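Local coordinates for methylmalonyl-CoA carboxyltransferase 12S subunit (Propionibacterium freudenreichii, PDB 1ON3), which transfers the carboxyl group of methylmalonyl-CoA to the biotin of the 1.3S subunit, yielding propanoyl-CoA, as the hexameric core of transcarboxylase, at residues Ala182-Ala187 against Met200-Pro205. Sequence-based numbering, arbitrary orientation.
Sequences ASYSPA and MFITGP. With DXX (methylmalonic acid), chain U.
Ile202 lays its CD1 methyl over one face of the Tyr184 ring, a CH-pi contact 3.9 Å from CD1 to the ring centroid and 25° off the ring normal. The methyl sits off-centre toward the hydroxyl end, with CD1 3.6 Å from Tyr184 CZ, and the two side chains cross at about a right angle. CG1 of Ile202, anti to its carbonyl carbon (chi1 -72°), follows at 3.7 Å from Tyr184 OH, a buried oxygen without a hydrogen-bond partner in the model. Phe373 of a neighbouring subunit meets the same tyrosine ring, its plane inclined by about 55°.

Van der Waals packing continues at Ser183, whose CB lies 4.0 Å from Ile202 CD1. Its OG presses on Met200 CG at a tight 3.1 Å, while its hydrogen bond goes to Gly180 O. With CG anti to its backbone N, Met200 runs past Ser183 before bending at chi3.

Polar bonds lead from 200-205 to its surroundings: Glu380 of the neighbouring subunit accepts from Ile202 N, and Gly204 N, at a helix N-cap, donates a nearly straight 2.9 Å bond to O of methylmalonic acid. In this crotonase-like carboxyltransferase fold, the contact thus joins the 3-10 turn at Ser183 and the short helix 184-188 to the turn after strand 199-201, whose residues Ile202 to Gly204 line the methylmalonate pocket near the subunit interface.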
# COMPACT_ATOMS: atom_id res chain seq x y z
N ALA E 182 -33.72 5.44 -19.42
CA ALA E 182 -33.78 5.40 -17.96
C ALA E 182 -33.50 3.97 -17.50
O ALA E 182 -32.92 3.73 -16.44
CB ALA E 182 -35.15 5.84 -17.47
N SER E 183 -33.94 3.01 -18.32
CA SER E 183 -33.77 1.58 -18.05
C SER E 183 -32.33 1.13 -17.80
O SER E 183 -32.11 0.11 -17.15
CB SER E 183 -34.37 0.76 -19.20
OG SER E 183 -35.75 1.04 -19.36
N TYR E 184 -31.35 1.86 -18.31
CA TYR E 184 -29.96 1.46 -18.11
C TYR E 184 -29.49 1.58 -16.65
O TYR E 184 -28.58 0.87 -16.24
CB TYR E 184 -29.04 2.24 -19.05
CG TYR E 184 -29.20 1.85 -20.51
CD1 TYR E 184 -29.49 2.81 -21.48
CD2 TYR E 184 -29.08 0.51 -20.91
CE1 TYR E 184 -29.65 2.44 -22.83
CE2 TYR E 184 -29.23 0.14 -22.24
CZ TYR E 184 -29.52 1.11 -23.20
OH TYR E 184 -29.70 0.74 -24.53
N SER E 185 -30.12 2.45 -15.87
CA SER E 185 -29.74 2.59 -14.46
C SER E 185 -30.07 1.25 -13.76
O SER E 185 -29.22 0.67 -13.08
CB SER E 185 -30.47 3.77 -13.81
OG SER E 185 -30.06 3.95 -12.46
N PRO E 186 -31.31 0.74 -13.92
CA PRO E 186 -31.63 -0.55 -13.28
C PRO E 186 -30.66 -1.64 -13.75
O PRO E 186 -30.22 -2.48 -12.96
CB PRO E 186 -33.06 -0.81 -13.75
CG PRO E 186 -33.64 0.54 -13.69
CD PRO E 186 -32.55 1.42 -14.33
N ALA E 187 -30.33 -1.62 -15.03
CA ALA E 187 -29.41 -2.62 -15.59
C ALA E 187 -28.05 -2.54 -14.94
O ALA E 187 -27.35 -3.54 -14.84
CB ALA E 187 -29.26 -2.41 -17.11
N MET E 200 -40.91 -1.72 -18.84
CA MET E 200 -39.57 -1.21 -19.08
C MET E 200 -39.17 -1.53 -20.51
O MET E 200 -39.45 -2.62 -21.01
CB MET E 200 -38.61 -1.90 -18.09
CG MET E 200 -37.15 -1.54 -18.22
SD MET E 200 -36.24 -2.03 -16.71
CE MET E 200 -36.10 -3.83 -16.93
N PHE E 201 -38.53 -0.58 -21.19
CA PHE E 201 -38.08 -0.80 -22.56
C PHE E 201 -37.23 0.36 -23.04
O PHE E 201 -37.32 1.48 -22.52
CB PHE E 201 -39.28 -1.01 -23.50
CG PHE E 201 -40.42 -0.06 -23.26
CD1 PHE E 201 -40.28 1.30 -23.48
CD2 PHE E 201 -41.65 -0.54 -22.82
CE1 PHE E 201 -41.34 2.18 -23.26
CE2 PHE E 201 -42.72 0.32 -22.59
CZ PHE E 201 -42.57 1.69 -22.81
N ILE E 202 -36.36 0.09 -24.01
CA ILE E 202 -35.50 1.14 -24.54
C ILE E 202 -36.31 1.92 -25.56
O ILE E 202 -36.28 3.15 -25.58
CB ILE E 202 -34.24 0.55 -25.21
CG1 ILE E 202 -33.29 -0.00 -24.13
CG2 ILE E 202 -33.52 1.62 -26.03
CD1 ILE E 202 -33.07 0.97 -22.95
N THR E 203 -37.05 1.20 -26.41
CA THR E 203 -37.89 1.83 -27.41
C THR E 203 -39.35 1.41 -27.20
O THR E 203 -39.65 0.22 -27.05
CB THR E 203 -37.45 1.45 -28.83
OG1 THR E 203 -36.05 1.72 -28.97
CG2 THR E 203 -38.21 2.27 -29.88
N GLY E 204 -40.25 2.38 -27.19
CA GLY E 204 -41.66 2.09 -26.98
C GLY E 204 -42.33 1.36 -28.12
O GLY E 204 -41.80 1.33 -29.23
N PRO E 205 -43.50 0.74 -27.87
CA PRO E 205 -44.25 -0.00 -28.88
C PRO E 205 -44.66 0.89 -30.05
O PRO E 205 -44.55 0.48 -31.21
CB PRO E 205 -45.47 -0.51 -28.11
CG PRO E 205 -44.97 -0.62 -26.70
CD PRO E 205 -44.16 0.65 -26.55
C1 DXX U . -37.57 7.03 -27.98
O1 DXX U . -37.87 8.32 -27.96
CA DXX U . -37.74 6.41 -26.95
CB DXX U . -36.49 6.40 -26.32
C DXX U . -38.89 5.77 -26.37
O DXX U . -39.57 5.19 -27.24
O2 DXX U . -39.16 5.77 -25.16